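Local coordinates for protein copper-containing nitrite reductase (Thermus scotoductus, PDB 6HBE) that probably reduces nitrite to nitric oxide as a homotrimeric copper enzyme, with electrons taken from cytochrome c, at residues G399-V404 with T417-G422; D198-Y203 with W253-V258; A82-S87 with R99-T104; T350-G355 with V374-F379. One frame throughout, in Å; residues are numbered along the deposited sequence. Where two conformers were deposited one is given.

Contact 1. Residues G399-V404 with T417-G422; sequences GPEPFV and TFTKPG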
# COMPACT_ATOMS: atom_id res chain seq x y z
N GLY C 399 13.25 -26.91 -29.62
CA GLY C 399 13.51 -28.06 -28.78
C GLY C 399 12.48 -29.15 -29.08
O GLY C 399 11.51 -28.90 -29.79
N PRO C 400 12.70 -30.35 -28.55
CA PRO C 400 11.82 -31.48 -28.86
C PRO C 400 10.57 -31.63 -27.99
O PRO C 400 9.84 -32.60 -28.19
CB PRO C 400 12.75 -32.68 -28.66
CG PRO C 400 13.67 -32.22 -27.58
CD PRO C 400 13.92 -30.79 -27.84
N GLU C 401 10.29 -30.71 -27.04
CA GLU C 401 9.13 -30.90 -26.15
C GLU C 401 8.15 -29.70 -26.08
O GLU C 401 7.79 -29.26 -25.00
CB GLU C 401 9.63 -31.27 -24.75
CG GLU C 401 10.49 -32.53 -24.69
CD GLU C 401 11.14 -32.73 -23.33
OE1 GLU C 401 11.88 -31.83 -22.87
OE2 GLU C 401 10.93 -33.79 -22.70
N PRO C 402 7.68 -29.22 -27.23
CA PRO C 402 6.64 -28.17 -27.17
C PRO C 402 5.40 -28.69 -26.43
O PRO C 402 5.22 -29.90 -26.29
CB PRO C 402 6.37 -27.86 -28.65
CG PRO C 402 6.77 -29.10 -29.39
CD PRO C 402 7.91 -29.69 -28.61
N PHE C 403 4.58 -27.77 -25.89
CA PHE C 403 3.52 -28.14 -24.95
C PHE C 403 2.31 -27.26 -25.13
O PHE C 403 2.39 -26.18 -25.76
CB PHE C 403 4.03 -28.11 -23.50
CG PHE C 403 4.59 -26.76 -23.05
CD1 PHE C 403 3.75 -25.75 -22.57
CD2 PHE C 403 5.96 -26.51 -23.10
CE1 PHE C 403 4.26 -24.52 -22.16
CE2 PHE C 403 6.48 -25.28 -22.69
CZ PHE C 403 5.62 -24.29 -22.22
N VAL C 404 1.18 -27.76 -24.63
CA VAL C 404 -0.07 -27.02 -24.54
C VAL C 404 -0.73 -27.45 -23.24
O VAL C 404 -0.86 -28.66 -22.98
CB VAL C 404 -0.99 -27.17 -25.80
CG1 VAL C 404 -1.45 -28.60 -26.04
CG2 VAL C 404 -2.20 -26.24 -25.71
N THR C 417 7.12 -32.18 -17.07
CA THR C 417 8.51 -32.55 -16.76
C THR C 417 9.32 -32.46 -18.05
O THR C 417 8.94 -33.08 -19.06
CB THR C 417 8.56 -33.98 -16.20
OG1 THR C 417 7.70 -34.06 -15.05
CG2 THR C 417 9.99 -34.37 -15.79
N PHE C 418 10.42 -31.70 -18.02
CA PHE C 418 11.31 -31.49 -19.17
C PHE C 418 12.55 -32.41 -19.04
O PHE C 418 13.27 -32.34 -18.05
CB PHE C 418 11.73 -30.00 -19.27
CG PHE C 418 10.60 -29.08 -19.65
CD1 PHE C 418 10.27 -28.86 -20.98
CD2 PHE C 418 9.86 -28.42 -18.67
CE1 PHE C 418 9.22 -28.03 -21.33
CE2 PHE C 418 8.81 -27.59 -19.01
CZ PHE C 418 8.49 -27.38 -20.34
N THR C 419 12.76 -33.28 -20.03
CA THR C 419 13.87 -34.29 -20.00
C THR C 419 15.05 -34.02 -20.95
O THR C 419 16.11 -34.67 -20.82
CB THR C 419 13.32 -35.70 -20.35
OG1 THR C 419 12.81 -35.70 -21.69
CG2 THR C 419 12.22 -36.13 -19.35
N LYS C 420 14.89 -33.09 -21.88
CA LYS C 420 15.89 -32.81 -22.89
C LYS C 420 16.10 -31.30 -23.01
O LYS C 420 15.17 -30.55 -22.72
CB LYS C 420 15.42 -33.36 -24.24
CG LYS C 420 15.13 -34.86 -24.28
CD LYS C 420 14.93 -35.33 -25.72
CE LYS C 420 14.14 -36.63 -25.80
NZ LYS C 420 14.86 -37.76 -25.17
N PRO C 421 17.31 -30.87 -23.45
CA PRO C 421 17.57 -29.44 -23.62
C PRO C 421 16.78 -28.84 -24.77
O PRO C 421 16.37 -29.56 -25.70
CB PRO C 421 19.08 -29.36 -23.86
CG PRO C 421 19.50 -30.70 -24.32
CD PRO C 421 18.49 -31.69 -23.81
N GLY C 422 16.59 -27.52 -24.71
CA GLY C 422 15.76 -26.79 -25.68
C GLY C 422 15.28 -25.45 -25.14
O GLY C 422 15.44 -25.16 -23.95
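The backbones of G399 and G422 come together with their CA atoms 4.0 Å apart, and from there the two loops diverge, E401 and F418 being nearly twice as far from each other. The close pair leaves no room for side chains: a CB built on either glycine would clash with the CA of the other. Next to it, P400 lays CD against the carbonyl oxygen of P421 and CG against CD of K420 at 3.8 Å. The polar centre is E401, whose carboxylate reaches across to the turn at T419. OE2 takes two bonds there. The backbone N of T419 comes in on the syn lone pair at 3.3 Å, with an N-H...O angle of 165°. The hydroxyl OG1 of T419 donates to the same OE2 at 2.9 Å, from above the carboxylate plane. OE1 adds weak bonds from the N atoms of T419 and K420, the latter at 3.4 Å. Both loops belong to the cupredoxin domain of the plastocyanin/azurin family: 399-404 follows strand 393-398, and the other loop links strand 413-417 to strand 422-427. E401 is extended beyond CG (chi2 171°), which carries the carboxylate the full span to T419. On the inner side F403 and F418 meet obliquely, CE2 of F403 lying 3.7 Å from CZ of F418 at the edge of the F418 ring, the ring planes 76° apart. V394 and I438 also touch F403, while V371 and V440 pack on F418. At the outer end, P421 rests on A338 of a neighbouring subunit.

Contact 2. Residues D198-Y203 with W253-V258; sequences DYLRIY and WRVPPV
L200 and W253 form an antiparallel hydrogen-bonded pair that joins strands 199-208 and 248-254 in a sheet of the second cupredoxin domain, a beta-sandwich fold. Two backbone bonds define the pair, L200 N to W253 O at 2.9 Å and W253 N to L200 O at 3.2 Å. Beyond it Y199 and R254 make a non-hydrogen-bonded pair, and V255 N then donates to D198 O at 2.9 Å, so the pairing persists just past the strand end.

On the L200 and W253 face the two side chains lie side by side and point the same way. The indole of W253 is carried by CG anti to the backbone N (chi1 174°), and its CE3 and CZ3 meet CD1 of L200 obliquely, CE3 at 4.1 Å. The same CD1 reaches CG2 of V255 at 3.8 Å, while CB of D198 adds a looser contact to that methyl. Replacing L200 by an alanine would probably open a gap beside CE3 of W253 and leave CG2 of V255 without its nearest apolar neighbour.

The indole nitrogen of W253 bonds to N83 of a neighbouring subunit. On the other face, R254 lays CG near CA of Y199, and its guanidinium forms a salt bridge with E223. CA of R254 makes a CA-H...O contact with D198 O at 3.2 Å, the same oxygen that accepts from V255 N.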
# COMPACT_ATOMS: atom_id res chain seq x y z
N ASP C 198 -1.29 35.30 -10.51
CA ASP C 198 -2.25 34.57 -11.38
C ASP C 198 -3.29 33.78 -10.56
O ASP C 198 -2.94 33.12 -9.54
CB ASP C 198 -1.53 33.51 -12.25
CG ASP C 198 -1.02 34.05 -13.55
OD1 ASP C 198 -1.37 35.18 -13.96
OD2 ASP C 198 -0.22 33.30 -14.17
N TYR C 199 -4.54 33.82 -11.02
CA TYR C 199 -5.58 32.90 -10.56
C TYR C 199 -5.49 31.59 -11.37
O TYR C 199 -5.81 31.57 -12.58
CB TYR C 199 -6.96 33.57 -10.67
CG TYR C 199 -8.20 32.69 -10.66
CD1 TYR C 199 -8.23 31.42 -10.02
CD2 TYR C 199 -9.39 33.14 -11.26
CE1 TYR C 199 -9.37 30.64 -10.03
CE2 TYR C 199 -10.54 32.35 -11.27
CZ TYR C 199 -10.54 31.12 -10.64
OH TYR C 199 -11.70 30.36 -10.66
N LEU C 200 -5.01 30.52 -10.72
CA LEU C 200 -4.95 29.19 -11.34
C LEU C 200 -6.15 28.33 -10.96
O LEU C 200 -6.59 28.36 -9.81
CB LEU C 200 -3.66 28.45 -10.94
CG LEU C 200 -2.33 29.16 -11.22
CD1 LEU C 200 -1.16 28.24 -10.88
CD2 LEU C 200 -2.16 29.65 -12.66
N ARG C 201 -6.67 27.55 -11.92
CA ARG C 201 -7.65 26.48 -11.60
C ARG C 201 -7.08 25.13 -12.09
O ARG C 201 -6.75 24.98 -13.26
CB ARG C 201 -9.05 26.77 -12.15
CG ARG C 201 -10.17 25.88 -11.56
CD ARG C 201 -11.51 26.61 -11.53
NE ARG C 201 -12.15 26.64 -12.84
CZ ARG C 201 -12.88 27.65 -13.35
NH1 ARG C 201 -13.07 28.80 -12.71
NH2 ARG C 201 -13.42 27.49 -14.55
N ILE C 202 -6.96 24.16 -11.16
CA ILE C 202 -6.31 22.87 -11.41
C ILE C 202 -7.44 21.82 -11.41
O ILE C 202 -8.28 21.81 -10.50
CB ILE C 202 -5.24 22.54 -10.33
CG1 ILE C 202 -4.15 23.64 -10.31
CG2 ILE C 202 -4.59 21.17 -10.58
CD1 ILE C 202 -3.30 23.63 -9.05
N TYR C 203 -7.46 20.99 -12.43
CA TYR C 203 -8.42 19.87 -12.55
C TYR C 203 -7.56 18.61 -12.38
O TYR C 203 -6.76 18.29 -13.27
CB TYR C 203 -9.09 19.91 -13.92
CG TYR C 203 -9.94 21.16 -14.21
CD1 TYR C 203 -9.35 22.38 -14.58
CD2 TYR C 203 -11.33 21.11 -14.14
CE1 TYR C 203 -10.11 23.51 -14.86
CE2 TYR C 203 -12.12 22.24 -14.41
CZ TYR C 203 -11.50 23.44 -14.76
OH TYR C 203 -12.25 24.57 -15.04
N TRP C 253 -6.39 28.51 -6.60
CA TRP C 253 -5.28 29.05 -5.85
C TRP C 253 -4.69 30.23 -6.63
O TRP C 253 -4.53 30.15 -7.85
CB TRP C 253 -4.19 27.93 -5.64
CG TRP C 253 -2.88 28.36 -4.97
CD1 TRP C 253 -2.71 28.82 -3.69
CD2 TRP C 253 -1.56 28.27 -5.54
NE1 TRP C 253 -1.38 29.08 -3.46
CE2 TRP C 253 -0.66 28.76 -4.57
CE3 TRP C 253 -1.08 27.91 -6.80
CZ2 TRP C 253 0.72 28.83 -4.81
CZ3 TRP C 253 0.29 27.97 -7.02
CH2 TRP C 253 1.17 28.45 -6.04
N ARG C 254 -4.36 31.31 -5.93
CA ARG C 254 -3.56 32.41 -6.50
C ARG C 254 -2.09 32.22 -6.24
O ARG C 254 -1.70 31.92 -5.11
CB ARG C 254 -4.02 33.75 -5.96
CG ARG C 254 -5.36 34.15 -6.57
CD ARG C 254 -6.04 35.27 -5.84
NE ARG C 254 -6.52 34.87 -4.52
CZ ARG C 254 -7.44 35.52 -3.82
NH1 ARG C 254 -8.02 36.62 -4.30
NH2 ARG C 254 -7.80 35.08 -2.62
N VAL C 255 -1.28 32.42 -7.27
CA VAL C 255 0.17 32.36 -7.13
C VAL C 255 0.54 33.57 -6.24
O VAL C 255 0.14 34.72 -6.57
CB VAL C 255 0.90 32.45 -8.49
CG1 VAL C 255 2.40 32.35 -8.30
CG2 VAL C 255 0.48 31.34 -9.46
N PRO C 256 1.25 33.34 -5.11
CA PRO C 256 1.72 34.44 -4.26
C PRO C 256 2.56 35.48 -5.03
O PRO C 256 3.09 35.19 -6.10
CB PRO C 256 2.58 33.72 -3.20
CG PRO C 256 1.98 32.33 -3.11
CD PRO C 256 1.58 32.03 -4.52
N PRO C 257 2.69 36.69 -4.47
CA PRO C 257 3.34 37.77 -5.24
C PRO C 257 4.86 37.76 -5.25
O PRO C 257 5.49 38.83 -5.16
CB PRO C 257 2.77 39.04 -4.57
CG PRO C 257 2.44 38.61 -3.17
CD PRO C 257 1.94 37.19 -3.31
N VAL C 258 5.47 36.57 -5.40
CA VAL C 258 6.91 36.42 -5.32
C VAL C 258 7.32 35.45 -6.41
O VAL C 258 6.71 34.38 -6.54
CB VAL C 258 7.35 35.84 -3.95
CG1 VAL C 258 8.85 35.59 -3.91
CG2 VAL C 258 6.93 36.74 -2.80

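Contact 3. Residues A82-S87 with R99-T104; sequences ANTQTS and REFSFT
A82 sets its methyl over one face of the F103 ring, CB standing 3.9 Å from the ring centroid and 17° off the normal, a CH-pi contact. CB is displaced toward the CG and CD2 side of the ring, and CA of A82 follows at 3.8 Å from CD2. F103 holds its ring with CG between the backbone N and the carbonyl carbon (chi1 64°), whereas F101, two residues earlier on the same strand, has CG anti to the backbone N (chi1 178°). The two rings therefore leave the strand along different paths and meet different parts of the loop. T84 comes at F101 from the opposite direction, its CG2 meeting CZ at the ring edge, close to the ring plane, at 4.0 Å. T86 crosses obliquely, bringing its own CG2 to the same CZ, and the carbonyl oxygen of Q85 lies 3.6 Å from that atom.

The loop 82-87 runs from strand 78-79 toward helix 87-90 in the first cupredoxin domain, and F101 and F103 project onto it from strand 98-104, at the edge, within this chain, of the opposing sheet. H80, a copper ligand, lies just before the loop. The polar link is indirect: one water accepts from N83 N at 3.0 Å and donates to T104 O at 2.9 Å. The outward side of the loop faces a neighbouring subunit, whose I221 and W253 donate to OD1 of N83 and whose V258 packs on T84.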
# COMPACT_ATOMS: atom_id res chain seq x y z
N ALA C 82 -21.39 9.56 -17.09
CA ALA C 82 -22.73 9.03 -17.41
C ALA C 82 -23.43 8.38 -16.20
O ALA C 82 -22.93 7.37 -15.70
CB ALA C 82 -22.59 8.01 -18.52
N ASN C 83 -24.56 8.96 -15.76
CA ASN C 83 -25.47 8.36 -14.77
C ASN C 83 -26.61 7.60 -15.52
O ASN C 83 -27.79 7.94 -15.40
CB ASN C 83 -26.04 9.42 -13.81
CG ASN C 83 -26.86 8.82 -12.66
OD1 ASN C 83 -26.47 7.81 -12.06
ND2 ASN C 83 -27.99 9.44 -12.33
N THR C 84 -26.22 6.58 -16.27
CA THR C 84 -27.13 5.70 -16.99
C THR C 84 -26.35 4.46 -17.42
O THR C 84 -25.12 4.49 -17.44
CB THR C 84 -27.84 6.42 -18.20
OG1 THR C 84 -28.87 5.58 -18.74
CG2 THR C 84 -26.85 6.77 -19.31
N GLN C 85 -27.07 3.39 -17.73
CA GLN C 85 -26.48 2.13 -18.18
C GLN C 85 -25.47 2.30 -19.32
O GLN C 85 -25.81 2.94 -20.33
CB GLN C 85 -27.62 1.20 -18.66
CG GLN C 85 -27.14 0.03 -19.47
CD GLN C 85 -26.48 -1.03 -18.61
OE1 GLN C 85 -25.62 -1.77 -19.06
NE2 GLN C 85 -26.89 -1.09 -17.35
N THR C 86 -24.26 1.75 -19.17
CA THR C 86 -23.22 1.85 -20.19
C THR C 86 -22.70 0.52 -20.74
O THR C 86 -22.43 0.44 -21.94
CB THR C 86 -21.97 2.69 -19.75
OG1 THR C 86 -21.37 2.12 -18.56
CG2 THR C 86 -22.34 4.13 -19.53
N SER C 87 -22.57 -0.51 -19.89
CA SER C 87 -21.96 -1.79 -20.30
C SER C 87 -22.67 -2.47 -21.48
O SER C 87 -22.01 -3.07 -22.33
CB SER C 87 -21.88 -2.77 -19.11
OG SER C 87 -23.15 -3.07 -18.56
N ARG C 99 -19.15 1.33 -31.85
CA ARG C 99 -20.38 1.65 -31.12
C ARG C 99 -20.62 3.14 -31.09
O ARG C 99 -19.69 3.92 -31.09
CB ARG C 99 -20.34 1.14 -29.67
CG ARG C 99 -20.00 -0.34 -29.50
CD ARG C 99 -21.15 -1.30 -29.85
NE ARG C 99 -20.69 -2.70 -29.76
CZ ARG C 99 -20.57 -3.38 -28.62
NH1 ARG C 99 -20.91 -2.83 -27.44
NH2 ARG C 99 -20.10 -4.62 -28.63
N GLU C 100 -21.89 3.51 -31.01
CA GLU C 100 -22.32 4.90 -30.90
C GLU C 100 -23.15 4.95 -29.63
O GLU C 100 -24.00 4.07 -29.45
CB GLU C 100 -23.22 5.28 -32.10
CG GLU C 100 -22.59 5.09 -33.47
CD GLU C 100 -21.46 6.07 -33.76
OE1 GLU C 100 -21.38 7.09 -33.05
OE2 GLU C 100 -20.64 5.80 -34.67
N PHE C 101 -22.92 5.94 -28.77
CA PHE C 101 -23.66 6.11 -27.51
C PHE C 101 -23.80 7.59 -27.13
O PHE C 101 -22.86 8.38 -27.25
CB PHE C 101 -22.92 5.30 -26.42
CG PHE C 101 -23.53 5.41 -25.04
CD1 PHE C 101 -24.67 4.68 -24.71
CD2 PHE C 101 -22.94 6.19 -24.06
CE1 PHE C 101 -25.23 4.76 -23.44
CE2 PHE C 101 -23.49 6.27 -22.78
CZ PHE C 101 -24.64 5.56 -22.47
N SER C 102 -24.97 7.98 -26.66
CA SER C 102 -25.19 9.33 -26.15
C SER C 102 -25.71 9.32 -24.72
O SER C 102 -26.46 8.41 -24.36
CB SER C 102 -26.19 10.07 -27.04
OG SER C 102 -25.85 9.86 -28.40
N PHE C 103 -25.34 10.34 -23.95
CA PHE C 103 -25.86 10.58 -22.59
C PHE C 103 -25.87 12.07 -22.32
O PHE C 103 -25.19 12.80 -23.00
CB PHE C 103 -25.03 9.84 -21.52
CG PHE C 103 -23.59 10.29 -21.41
CD1 PHE C 103 -22.63 9.79 -22.27
CD2 PHE C 103 -23.21 11.21 -20.44
CE1 PHE C 103 -21.30 10.21 -22.18
CE2 PHE C 103 -21.88 11.63 -20.33
CZ PHE C 103 -20.93 11.13 -21.21
N THR C 104 -26.66 12.51 -21.35
CA THR C 104 -26.62 13.89 -20.89
C THR C 104 -25.68 14.02 -19.68
O THR C 104 -25.73 13.19 -18.77
CB THR C 104 -28.04 14.37 -20.51
OG1 THR C 104 -28.89 14.19 -21.65
CG2 THR C 104 -28.06 15.82 -20.16
O HOH W 1 -26.16 10.55 -17.72
O HOH W 2 -24.80 12.41 -15.73

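Contact 4. Residues T350-G355 with V374-F379; sequences TVQMVG and VNEDVF
Two neighbouring parallel strands of the C-terminal cupredoxin domain, 349-353 and 370-375, run out here into the loops beside its copper site. V374 N donates to V351 O at 3.0 Å and M353 N to V374 O at 2.9 Å. Past the strand ends E376 N turns to M353 O at 2.9 Å, while N375 closes an Asx turn, its OD1 accepting from D377 N and its ND2 bonded to L408 O.

On the face of Q352 and V374, the CG1 methyl of V374 meets CG2 of T350 at 3.7 Å. The Q352 amide, its OE1 bonded to R168, lies across E376, NE2 near CG, and a water joins NE2 to E376 OE2; that carboxylate also forms a salt bridge with R309 of a neighbouring subunit. On the other face M353 bends at chi2 (134°), which places SD 4.0 Å from CB of N375.

D377 ties the pairing to the metal site through a ligand. CG anti to the carbonyl carbon (chi1 -84°) brings the carboxylate back to the 350-355 backbone, where OD1 receives G355 N at 2.9 Å from the syn side, 30° out of the carboxylate plane. OD2 bonds to N356 N and to NE2 of H390, a copper ligand. An alanine in place of D377 would probably leave G355 N and the H390 imidazole without their acceptor, and the ligand ring freer to turn. The carboxylate is thus a second-shell anchor, consistent with it orienting the histidine and polarising its N-H.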
# COMPACT_ATOMS: atom_id res chain seq x y z
N THR C 350 7.58 -23.29 -9.80
CA THR C 350 6.29 -22.63 -10.08
C THR C 350 6.37 -21.55 -11.18
O THR C 350 7.24 -20.67 -11.14
CB THR C 350 5.71 -22.02 -8.79
OG1 THR C 350 5.52 -23.04 -7.81
CG2 THR C 350 4.37 -21.38 -9.03
N VAL C 351 5.44 -21.60 -12.13
CA VAL C 351 5.17 -20.46 -12.99
C VAL C 351 3.74 -20.00 -12.74
O VAL C 351 2.81 -20.77 -12.96
CB VAL C 351 5.40 -20.76 -14.49
CG1 VAL C 351 5.04 -19.55 -15.36
CG2 VAL C 351 6.86 -21.13 -14.71
N GLN C 352 3.59 -18.76 -12.27
CA GLN C 352 2.26 -18.20 -12.03
C GLN C 352 1.70 -17.51 -13.26
O GLN C 352 2.42 -16.78 -13.94
CB GLN C 352 2.31 -17.16 -10.90
CG GLN C 352 2.79 -17.68 -9.57
CD GLN C 352 2.72 -16.62 -8.46
OE1 GLN C 352 2.87 -15.43 -8.73
NE2 GLN C 352 2.49 -17.05 -7.24
N MET C 353 0.41 -17.72 -13.52
CA MET C 353 -0.37 -16.83 -14.37
C MET C 353 -1.01 -15.81 -13.41
O MET C 353 -1.71 -16.21 -12.50
CB MET C 353 -1.46 -17.58 -15.13
CG MET C 353 -0.93 -18.66 -16.08
SD MET C 353 -1.86 -20.19 -15.88
CE MET C 353 -1.47 -21.00 -17.46
N VAL C 354 -0.72 -14.52 -13.60
CA VAL C 354 -1.14 -13.48 -12.65
C VAL C 354 -1.17 -12.10 -13.32
O VAL C 354 -0.21 -11.69 -13.96
CB VAL C 354 -0.27 -13.51 -11.35
CG1 VAL C 354 1.22 -13.39 -11.64
CG2 VAL C 354 -0.70 -12.44 -10.33
N GLY C 355 -2.30 -11.39 -13.19
CA GLY C 355 -2.49 -10.10 -13.88
C GLY C 355 -2.25 -10.15 -15.38
O GLY C 355 -1.60 -9.27 -15.94
N VAL C 374 0.43 -22.50 -12.31
CA VAL C 374 -0.74 -22.29 -11.42
C VAL C 374 -1.41 -20.97 -11.79
O VAL C 374 -0.73 -19.98 -12.01
CB VAL C 374 -0.34 -22.33 -9.91
CG1 VAL C 374 0.69 -21.26 -9.55
CG2 VAL C 374 -1.57 -22.18 -9.01
N ASN C 375 -2.74 -20.96 -11.88
CA ASN C 375 -3.46 -19.74 -12.19
C ASN C 375 -3.83 -18.99 -10.91
O ASN C 375 -4.71 -19.43 -10.17
CB ASN C 375 -4.70 -19.98 -13.06
CG ASN C 375 -5.28 -18.68 -13.63
OD1 ASN C 375 -4.76 -17.58 -13.38
ND2 ASN C 375 -6.36 -18.79 -14.37
N GLU C 376 -3.15 -17.86 -10.67
CA GLU C 376 -3.45 -17.00 -9.51
C GLU C 376 -4.52 -15.94 -9.82
O GLU C 376 -5.09 -15.35 -8.88
CB GLU C 376 -2.17 -16.32 -8.98
CG GLU C 376 -1.22 -17.22 -8.19
CD GLU C 376 -1.83 -17.89 -6.93
OE1 GLU C 376 -2.91 -17.49 -6.39
OE2 GLU C 376 -1.23 -18.87 -6.44
N ASP C 377 -4.86 -15.70 -11.09
CA ASP C 377 -5.99 -14.80 -11.37
C ASP C 377 -7.26 -15.47 -10.83
O ASP C 377 -7.37 -16.70 -10.84
CB ASP C 377 -6.11 -14.44 -12.86
CG ASP C 377 -5.21 -13.26 -13.28
OD1 ASP C 377 -4.88 -12.38 -12.44
OD2 ASP C 377 -4.83 -13.19 -14.48
N VAL C 378 -8.18 -14.64 -10.31
CA VAL C 378 -9.31 -15.09 -9.50
C VAL C 378 -10.63 -15.16 -10.28
O VAL C 378 -11.40 -16.09 -10.06
CB VAL C 378 -9.46 -14.19 -8.23
CG1 VAL C 378 -10.44 -14.80 -7.22
CG2 VAL C 378 -8.12 -14.03 -7.55
N PHE C 379 -10.88 -14.20 -11.18
CA PHE C 379 -12.12 -14.14 -11.98
C PHE C 379 -12.01 -15.10 -13.19
O PHE C 379 -11.37 -14.79 -14.18
CB PHE C 379 -12.38 -12.71 -12.48
CG PHE C 379 -13.74 -12.50 -13.11
CD1 PHE C 379 -13.98 -12.82 -14.44
CD2 PHE C 379 -14.75 -11.90 -12.40
CE1 PHE C 379 -15.21 -12.59 -15.02
CE2 PHE C 379 -15.99 -11.64 -12.97
CZ PHE C 379 -16.23 -11.99 -14.29
O HOH W 3 1.24 -19.58 -6.52

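Contacts 1 and 4 lie in the same C-terminal cupredoxin domain, their centres about 22 Å apart: contact 1 is a surface meeting of loops, contact 4 a buried strand pairing next to copper. Both use a carboxylate on backbone N-H groups, but only in contact 4 does it also reach a metal ligand. Contacts 2 and 3 are buried too, in other domains. Contact 2 rests on antiparallel backbone bonds, whereas contact 3 relies on phenyl rings against a loop, with water as its polar link. Their centres are about 36 Å apart within one chain, yet these two meet across the trimer interface, where 82-87 of one subunit packs on 253-258 of another.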